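Long-range contacts in paraflagellar rod component (PDB 2Q0X), which is of unknown function but adopts the alpha/beta-hydrolase fold and is probably a component of the trypanosome paraflagellar rod: residues A[54-64]-A[278-288]; A[220-231]-A[254-265]. All coordinates share one frame; numbering follows the deposited sequence.

Contact 1: A[54-64]-A[278-288]; sequences FDYFTNLAEEL and AAESEHVAAIL. With GOL (glycerol), chain C.
Tyr56 reaches across to His283 where helix 57-64 and helix 280-288 lie side by side on one face of the alpha/beta-hydrolase sheet. The two helical segments run in the same general direction, their axes inclined at 30° and 9.8 Å apart at closest approach. Tyr56 OH shares a 2.8 Å hydrogen bond with His283 ND1, either atom being a possible donor, and the hydroxyl lies in the plane of the imidazole at its edge. The two rings are oblique, and His283 CB sits over the phenol face, 3.9 Å from its centroid. Tyr56 CG stands between the backbone N and the carbonyl carbon (chi1 85°), which swings the ring toward the partner helix. A tyrosine suits this place because its ring also meets aliphatic groups: CE2 touches Ala278 CB, and CD1 lies 3.7 Å from Val284 CG2. One helical turn on, Leu60 CD2 meets Ile287 CD1 at 3.8 Å, the two side chains crossing at about a right angle. Farther along, Leu288 forks: CD1 rests on Glu63 CB and CD2 on Leu64 CD2, so the aliphatic base of Glu63 closes the outer margin.

Behind this shell, Asp267 accepts from His283 NE2 and from Ala279 N, fixing the imidazole relative to the start of its helix, while Phe265 meets the ring edge-to-face. Tyr56 and Ile287 rest on Phe113, and Leu60 and Leu64 on Phe70. Asp55 points its carboxylate elsewhere, to Arg9 and to Lys27 of the second subunit. That lysine also binds a glycerol, probably from the crystallisation liquor, that bridges the N-terminal starts of both segments: glycerol O1 accepts from Tyr56 N at 2.6 Å and donates to Glu280 OE2 at 2.8 Å.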
# COMPACT_ATOMS: atom_id res chain seq x y z
N PHE A 54 -7.27 -7.42 8.84
CA PHE A 54 -8.11 -7.92 9.90
C PHE A 54 -7.35 -7.87 11.21
O PHE A 54 -6.26 -8.41 11.31
CB PHE A 54 -8.56 -9.35 9.60
CG PHE A 54 -9.46 -9.44 8.42
CD1 PHE A 54 -10.83 -9.46 8.58
CD2 PHE A 54 -8.92 -9.42 7.14
CE1 PHE A 54 -11.67 -9.51 7.48
CE2 PHE A 54 -9.74 -9.47 6.03
CZ PHE A 54 -11.12 -9.51 6.20
N ASP A 55 -7.96 -7.21 12.19
CA ASP A 55 -7.41 -7.13 13.53
C ASP A 55 -7.11 -8.53 14.05
O ASP A 55 -6.05 -8.75 14.63
CB ASP A 55 -8.37 -6.36 14.49
CG ASP A 55 -8.38 -4.84 14.24
OD1 ASP A 55 -7.63 -4.36 13.37
OD2 ASP A 55 -9.15 -4.12 14.92
N TYR A 56 -8.00 -9.50 13.79
CA TYR A 56 -7.79 -10.87 14.28
C TYR A 56 -6.53 -11.59 13.77
O TYR A 56 -6.12 -12.57 14.38
CB TYR A 56 -9.04 -11.76 14.10
CG TYR A 56 -9.20 -12.41 12.74
CD1 TYR A 56 -8.44 -13.52 12.38
CD2 TYR A 56 -10.13 -11.93 11.83
CE1 TYR A 56 -8.58 -14.12 11.17
CE2 TYR A 56 -10.27 -12.52 10.61
CZ TYR A 56 -9.50 -13.62 10.28
OH TYR A 56 -9.63 -14.23 9.04
N PHE A 57 -5.93 -11.12 12.68
CA PHE A 57 -4.62 -11.61 12.24
C PHE A 57 -3.53 -11.61 13.32
O PHE A 57 -2.62 -12.45 13.27
CB PHE A 57 -4.11 -10.75 11.07
CG PHE A 57 -4.77 -11.01 9.76
CD1 PHE A 57 -5.86 -11.88 9.63
CD2 PHE A 57 -4.31 -10.36 8.62
CE1 PHE A 57 -6.44 -12.11 8.38
CE2 PHE A 57 -4.89 -10.59 7.38
CZ PHE A 57 -5.94 -11.46 7.26
N THR A 58 -3.59 -10.66 14.25
CA THR A 58 -2.66 -10.65 15.38
C THR A 58 -2.89 -11.87 16.27
O THR A 58 -1.94 -12.52 16.71
CB THR A 58 -2.72 -9.31 16.19
OG1 THR A 58 -4.02 -9.09 16.73
CG2 THR A 58 -2.37 -8.14 15.29
N ASN A 59 -4.15 -12.18 16.51
CA ASN A 59 -4.53 -13.35 17.32
C ASN A 59 -4.28 -14.67 16.58
O ASN A 59 -3.74 -15.61 17.16
CB ASN A 59 -6.00 -13.24 17.73
CG ASN A 59 -6.29 -12.03 18.57
OD1 ASN A 59 -5.84 -11.94 19.71
ND2 ASN A 59 -7.03 -11.07 18.00
N LEU A 60 -4.68 -14.74 15.31
CA LEU A 60 -4.27 -15.83 14.40
C LEU A 60 -2.77 -16.14 14.46
O LEU A 60 -2.39 -17.28 14.73
CB LEU A 60 -4.64 -15.50 12.93
CG LEU A 60 -4.51 -16.67 11.93
CD1 LEU A 60 -5.12 -17.99 12.50
CD2 LEU A 60 -5.14 -16.37 10.60
N ALA A 61 -1.93 -15.15 14.16
CA ALA A 61 -0.48 -15.35 14.13
C ALA A 61 0.03 -15.83 15.49
O ALA A 61 0.89 -16.71 15.57
CB ALA A 61 0.25 -14.05 13.70
N GLU A 62 -0.53 -15.27 16.55
CA GLU A 62 -0.20 -15.66 17.90
C GLU A 62 -0.52 -17.14 18.18
O GLU A 62 0.30 -17.87 18.74
CB GLU A 62 -0.99 -14.75 18.87
CG GLU A 62 -0.46 -14.66 20.24
CD GLU A 62 -1.19 -13.59 21.03
OE1 GLU A 62 -2.38 -13.83 21.38
OE2 GLU A 62 -0.58 -12.51 21.29
N GLU A 63 -1.72 -17.55 17.78
CA GLU A 63 -2.16 -18.94 17.96
C GLU A 63 -1.36 -19.92 17.13
O GLU A 63 -1.03 -21.00 17.61
CB GLU A 63 -3.66 -19.08 17.67
CG GLU A 63 -4.54 -18.49 18.76
CD GLU A 63 -4.35 -19.16 20.12
OE1 GLU A 63 -4.22 -20.42 20.17
OE2 GLU A 63 -4.35 -18.44 21.14
N LEU A 64 -1.01 -19.52 15.90
CA LEU A 64 -0.17 -20.30 14.99
C LEU A 64 1.28 -20.46 15.44
O LEU A 64 1.97 -21.36 14.98
CB LEU A 64 -0.18 -19.65 13.59
CG LEU A 64 -1.45 -19.79 12.74
CD1 LEU A 64 -1.42 -18.87 11.54
CD2 LEU A 64 -1.64 -21.25 12.33
N ALA A 278 -15.39 -9.24 11.19
CA ALA A 278 -15.23 -10.67 11.05
C ALA A 278 -15.73 -11.29 12.36
O ALA A 278 -15.63 -10.67 13.44
CB ALA A 278 -13.79 -11.03 10.81
N ALA A 279 -16.29 -12.48 12.26
CA ALA A 279 -16.54 -13.27 13.45
C ALA A 279 -15.15 -13.80 13.86
O ALA A 279 -14.75 -14.91 13.49
CB ALA A 279 -17.51 -14.39 13.16
N GLU A 280 -14.44 -12.97 14.62
CA GLU A 280 -13.00 -13.14 14.83
C GLU A 280 -12.66 -14.52 15.39
O GLU A 280 -11.76 -15.20 14.89
CB GLU A 280 -12.47 -12.03 15.74
CG GLU A 280 -12.56 -10.63 15.12
CD GLU A 280 -12.14 -9.52 16.08
OE1 GLU A 280 -12.79 -9.36 17.16
OE2 GLU A 280 -11.18 -8.80 15.75
N SER A 281 -13.40 -14.93 16.40
CA SER A 281 -13.17 -16.20 17.08
C SER A 281 -13.48 -17.40 16.18
O SER A 281 -12.83 -18.44 16.28
CB SER A 281 -14.06 -16.27 18.32
OG SER A 281 -13.30 -16.57 19.48
N GLU A 282 -14.52 -17.27 15.35
CA GLU A 282 -14.89 -18.31 14.38
C GLU A 282 -13.78 -18.49 13.33
O GLU A 282 -13.38 -19.61 13.07
CB GLU A 282 -16.20 -17.98 13.67
CG GLU A 282 -17.46 -18.00 14.57
CD GLU A 282 -18.71 -17.54 13.81
OE1 GLU A 282 -18.62 -17.38 12.56
OE2 GLU A 282 -19.77 -17.35 14.44
N HIS A 283 -13.30 -17.38 12.75
CA HIS A 283 -12.21 -17.43 11.75
C HIS A 283 -10.96 -18.10 12.33
O HIS A 283 -10.41 -19.00 11.72
CB HIS A 283 -11.80 -16.04 11.27
CG HIS A 283 -12.76 -15.39 10.34
ND1 HIS A 283 -12.35 -14.74 9.20
CD2 HIS A 283 -14.11 -15.25 10.39
CE1 HIS A 283 -13.41 -14.25 8.57
NE2 HIS A 283 -14.49 -14.54 9.27
N VAL A 284 -10.53 -17.66 13.50
CA VAL A 284 -9.30 -18.20 14.08
C VAL A 284 -9.43 -19.70 14.32
O VAL A 284 -8.56 -20.49 13.94
CB VAL A 284 -8.91 -17.46 15.37
CG1 VAL A 284 -7.82 -18.22 16.15
CG2 VAL A 284 -8.45 -16.03 15.04
N ALA A 285 -10.54 -20.09 14.94
CA ALA A 285 -10.82 -21.47 15.27
C ALA A 285 -10.93 -22.37 14.03
O ALA A 285 -10.40 -23.46 14.02
CB ALA A 285 -12.08 -21.57 16.12
N ALA A 286 -11.62 -21.90 12.99
CA ALA A 286 -11.79 -22.66 11.75
C ALA A 286 -10.44 -22.85 11.01
O ALA A 286 -10.16 -23.92 10.47
CB ALA A 286 -12.82 -21.97 10.83
N ILE A 287 -9.62 -21.81 10.99
CA ILE A 287 -8.32 -21.88 10.33
C ILE A 287 -7.40 -22.85 11.07
O ILE A 287 -6.77 -23.69 10.45
CB ILE A 287 -7.67 -20.49 10.19
CG1 ILE A 287 -8.43 -19.67 9.15
CG2 ILE A 287 -6.19 -20.59 9.77
CD1 ILE A 287 -8.08 -18.20 9.15
N LEU A 288 -7.33 -22.73 12.39
CA LEU A 288 -6.49 -23.60 13.22
C LEU A 288 -6.90 -25.08 13.13
O LEU A 288 -6.04 -25.94 13.01
CB LEU A 288 -6.54 -23.16 14.68
CG LEU A 288 -5.63 -22.00 15.12
CD1 LEU A 288 -5.94 -21.65 16.56
CD2 LEU A 288 -4.17 -22.38 14.95
C1 GOL C . -11.54 -8.04 12.84
O1 GOL C . -10.38 -8.81 13.02
C2 GOL C . -11.47 -7.15 11.60
O2 GOL C . -10.86 -5.87 11.80
C3 GOL C . -12.86 -6.96 11.09
O3 GOL C . -12.82 -5.86 10.21

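Contact 2: A[220-231]-A[254-265]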
# COMPACT_ATOMS: atom_id res chain seq x y z
N VAL A 220 -12.12 -24.23 -8.65
CA VAL A 220 -11.77 -25.23 -7.62
C VAL A 220 -11.09 -26.51 -8.18
O VAL A 220 -10.32 -27.18 -7.48
CB VAL A 220 -12.98 -25.58 -6.71
CG1 VAL A 220 -13.42 -24.33 -5.91
CG2 VAL A 220 -14.15 -26.17 -7.52
N GLY A 221 -11.35 -26.81 -9.45
CA GLY A 221 -10.69 -27.94 -10.13
C GLY A 221 -9.17 -27.86 -10.20
O GLY A 221 -8.53 -28.89 -10.21
N VAL A 222 -8.60 -26.64 -10.23
CA VAL A 222 -7.15 -26.47 -10.26
C VAL A 222 -6.49 -26.66 -8.90
O VAL A 222 -5.27 -26.77 -8.82
CB VAL A 222 -6.71 -25.10 -10.84
CG1 VAL A 222 -7.33 -24.87 -12.25
CG2 VAL A 222 -7.04 -23.95 -9.85
N ILE A 223 -7.27 -26.67 -7.83
CA ILE A 223 -6.77 -26.80 -6.47
C ILE A 223 -6.65 -28.29 -6.17
O ILE A 223 -7.65 -29.01 -6.12
CB ILE A 223 -7.75 -26.12 -5.44
CG1 ILE A 223 -7.94 -24.63 -5.76
CG2 ILE A 223 -7.26 -26.27 -4.02
CD1 ILE A 223 -8.79 -23.91 -4.74
N LYS A 224 -5.41 -28.74 -5.98
CA LYS A 224 -5.11 -30.17 -5.86
C LYS A 224 -4.73 -30.57 -4.44
O LYS A 224 -4.26 -31.68 -4.19
CB LYS A 224 -3.96 -30.55 -6.78
CG LYS A 224 -4.08 -30.05 -8.22
CD LYS A 224 -5.28 -30.62 -8.89
CE LYS A 224 -5.12 -30.61 -10.41
NZ LYS A 224 -6.47 -30.71 -11.06
N VAL A 225 -4.96 -29.66 -3.50
CA VAL A 225 -4.60 -29.86 -2.11
C VAL A 225 -5.80 -29.47 -1.26
O VAL A 225 -6.77 -28.93 -1.79
CB VAL A 225 -3.32 -29.05 -1.74
CG1 VAL A 225 -2.14 -29.54 -2.60
CG2 VAL A 225 -3.55 -27.53 -1.86
N PRO A 226 -5.77 -29.78 0.04
CA PRO A 226 -6.91 -29.46 0.87
C PRO A 226 -7.31 -27.97 0.89
O PRO A 226 -6.45 -27.07 0.89
CB PRO A 226 -6.49 -29.97 2.25
CG PRO A 226 -5.47 -31.04 1.97
CD PRO A 226 -4.72 -30.49 0.81
N LEU A 227 -8.62 -27.75 0.88
CA LEU A 227 -9.20 -26.44 0.68
C LEU A 227 -10.18 -26.16 1.82
O LEU A 227 -11.00 -27.01 2.16
CB LEU A 227 -9.91 -26.43 -0.67
CG LEU A 227 -10.76 -25.20 -0.99
CD1 LEU A 227 -9.87 -24.01 -1.05
CD2 LEU A 227 -11.49 -25.46 -2.33
N LEU A 228 -10.04 -24.98 2.45
CA LEU A 228 -11.06 -24.44 3.34
C LEU A 228 -11.67 -23.25 2.62
O LEU A 228 -10.98 -22.32 2.28
CB LEU A 228 -10.46 -24.02 4.69
CG LEU A 228 -11.35 -23.28 5.71
CD1 LEU A 228 -12.53 -24.16 6.17
CD2 LEU A 228 -10.53 -22.78 6.95
N LEU A 229 -12.96 -23.34 2.36
CA LEU A 229 -13.76 -22.21 1.90
C LEU A 229 -14.49 -21.59 3.08
O LEU A 229 -15.21 -22.27 3.82
CB LEU A 229 -14.79 -22.67 0.85
CG LEU A 229 -14.24 -23.07 -0.52
CD1 LEU A 229 -15.40 -23.34 -1.44
CD2 LEU A 229 -13.32 -21.97 -1.10
N MET A 230 -14.27 -20.29 3.27
CA MET A 230 -14.88 -19.53 4.35
C MET A 230 -15.86 -18.56 3.74
O MET A 230 -15.47 -17.61 3.10
CB MET A 230 -13.81 -18.78 5.15
CG MET A 230 -12.73 -19.69 5.71
SD MET A 230 -11.42 -18.73 6.48
CE MET A 230 -12.24 -18.23 8.00
N LEU A 231 -17.14 -18.83 3.95
CA LEU A 231 -18.21 -18.07 3.33
C LEU A 231 -18.96 -17.22 4.37
O LEU A 231 -19.25 -17.68 5.48
CB LEU A 231 -19.17 -19.03 2.62
CG LEU A 231 -18.52 -19.89 1.54
CD1 LEU A 231 -19.46 -20.93 1.00
CD2 LEU A 231 -17.98 -18.97 0.42
N HIS A 254 -16.12 -31.32 -7.62
CA HIS A 254 -15.33 -30.63 -8.64
C HIS A 254 -14.03 -30.04 -8.17
O HIS A 254 -13.26 -29.58 -8.99
CB HIS A 254 -16.20 -29.60 -9.36
CG HIS A 254 -17.38 -30.21 -10.04
ND1 HIS A 254 -18.66 -30.10 -9.56
CD2 HIS A 254 -17.46 -31.00 -11.14
CE1 HIS A 254 -19.49 -30.77 -10.34
NE2 HIS A 254 -18.78 -31.34 -11.30
N THR A 255 -13.74 -30.07 -6.88
CA THR A 255 -12.42 -29.65 -6.44
C THR A 255 -11.42 -30.74 -6.86
O THR A 255 -11.77 -31.91 -6.89
CB THR A 255 -12.38 -29.38 -4.93
OG1 THR A 255 -13.32 -28.35 -4.63
CG2 THR A 255 -10.98 -28.93 -4.46
N GLY A 256 -10.18 -30.35 -7.18
CA GLY A 256 -9.15 -31.29 -7.60
C GLY A 256 -8.56 -32.12 -6.47
O GLY A 256 -7.63 -32.85 -6.68
N CYS A 257 -9.09 -31.98 -5.27
CA CYS A 257 -8.72 -32.79 -4.12
C CYS A 257 -10.00 -33.00 -3.33
O CYS A 257 -10.79 -32.06 -3.17
CB CYS A 257 -7.71 -32.03 -3.27
SG CYS A 257 -7.32 -32.71 -1.65
N ASN A 258 -10.20 -34.21 -2.83
CA ASN A 258 -11.39 -34.52 -2.03
C ASN A 258 -11.47 -33.83 -0.65
O ASN A 258 -12.54 -33.80 -0.03
CB ASN A 258 -11.56 -36.04 -1.88
CG ASN A 258 -10.40 -36.70 -1.12
OD1 ASN A 258 -10.55 -37.12 0.03
ND2 ASN A 258 -9.24 -36.81 -1.78
N ARG A 259 -10.37 -33.25 -0.16
CA ARG A 259 -10.35 -32.75 1.20
C ARG A 259 -10.71 -31.27 1.23
O ARG A 259 -9.87 -30.39 1.38
CB ARG A 259 -9.02 -33.07 1.85
CG ARG A 259 -8.79 -34.59 1.87
CD ARG A 259 -7.81 -35.06 2.89
NE ARG A 259 -8.07 -34.51 4.22
CZ ARG A 259 -9.03 -34.92 5.05
NH1 ARG A 259 -9.83 -35.93 4.74
NH2 ARG A 259 -9.16 -34.32 6.24
N VAL A 260 -11.99 -31.01 1.02
CA VAL A 260 -12.50 -29.66 0.99
C VAL A 260 -13.49 -29.48 2.14
O VAL A 260 -14.30 -30.34 2.41
CB VAL A 260 -13.08 -29.26 -0.41
CG1 VAL A 260 -14.01 -30.27 -0.93
CG2 VAL A 260 -13.78 -27.89 -0.33
N THR A 261 -13.35 -28.36 2.84
CA THR A 261 -14.24 -27.98 3.94
C THR A 261 -14.91 -26.68 3.54
O THR A 261 -14.25 -25.77 3.06
CB THR A 261 -13.45 -27.77 5.24
OG1 THR A 261 -12.80 -28.99 5.61
CG2 THR A 261 -14.37 -27.30 6.38
N VAL A 262 -16.23 -26.62 3.70
CA VAL A 262 -16.99 -25.41 3.40
C VAL A 262 -17.66 -24.96 4.68
O VAL A 262 -18.52 -25.66 5.21
CB VAL A 262 -18.03 -25.63 2.28
CG1 VAL A 262 -18.78 -24.34 1.99
CG2 VAL A 262 -17.36 -26.18 1.00
N SER A 263 -17.24 -23.80 5.19
CA SER A 263 -17.77 -23.28 6.46
C SER A 263 -18.36 -21.89 6.26
O SER A 263 -17.86 -21.09 5.44
CB SER A 263 -16.68 -23.21 7.54
OG SER A 263 -16.21 -24.49 7.91
N TYR A 264 -19.41 -21.63 7.03
CA TYR A 264 -20.11 -20.37 7.04
C TYR A 264 -19.77 -19.58 8.33
O TYR A 264 -19.65 -20.16 9.41
CB TYR A 264 -21.61 -20.62 6.91
CG TYR A 264 -21.96 -21.10 5.51
CD1 TYR A 264 -21.94 -22.45 5.18
CD2 TYR A 264 -22.27 -20.19 4.51
CE1 TYR A 264 -22.24 -22.89 3.88
CE2 TYR A 264 -22.57 -20.61 3.21
CZ TYR A 264 -22.57 -21.95 2.91
OH TYR A 264 -22.85 -22.34 1.62
N PHE A 265 -19.59 -18.27 8.17
CA PHE A 265 -19.16 -17.40 9.27
C PHE A 265 -20.14 -16.26 9.48
O PHE A 265 -20.69 -15.70 8.52
CB PHE A 265 -17.74 -16.90 9.01
CG PHE A 265 -16.75 -18.02 8.93
CD1 PHE A 265 -16.64 -18.79 7.77
CD2 PHE A 265 -16.00 -18.39 10.04
CE1 PHE A 265 -15.78 -19.87 7.72
CE2 PHE A 265 -15.14 -19.46 9.99
CZ PHE A 265 -15.03 -20.20 8.82
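Met230 lies against Phe265 from its first side-chain carbon onward. Its CB is 3.4 Å from Phe265 CE1, CG passes CE1 and CZ, and SD stands oblique to the ring in a Met-aromatic contact. A bend at chi3 (74°) then folds CE over the ring face, 3.9 Å from the centroid. The flexible, unbranched methionine can follow the aromatic surface in this way; the same methyl borders His283.

Leu228 points to the same side of the sheet, its CD1 touching Thr261 CG2 at 3.6 Å. On the other side, Leu227 lies alongside Val260, and Leu231 CD1 touches both Val262 CG1 and the Tyr264 ring. The beta-branched Val260, Thr261 and Val262 suit extended chain, while the leucines supply apolar bulk. Leu229, Val260 and Val262 pack on helix 241-254.

Between the strands, six backbone bonds alternate in direction from Leu227 N to Arg259 O, 3.0 Å, as far as Phe265 N to Leu231 O, 2.8 Å. Before them, Gly256 N donates to Val220 O, tying together the loops leading into the strands. Such in-register parallel neighbours, joined through helix 241-254, form a beta-alpha-beta unit at the 260-264 edge of the alpha/beta-hydrolase sheet.

How the contacts relate
From the N terminus, the chain lays down strands 13-21, 26-33 and 40-44, then reaches 54-64, the first half of contact 1; strands 69-73, 110-115 and 135-143 follow before 220-231. Contact 2 closes a short loop, 22 residues of which helix 241-254 is the main part, and pairs the last two strands of the large sheet. Only afterwards does 278-288 return to 54-64, so the 213-residue loop of contact 1 encloses contact 2 entirely, and the two do not cross. They meet at helix 280-299, where Phe265 packs on Glu282 and Ala286. An early helix, the last helix and the 260-264 sheet edge are thereby linked.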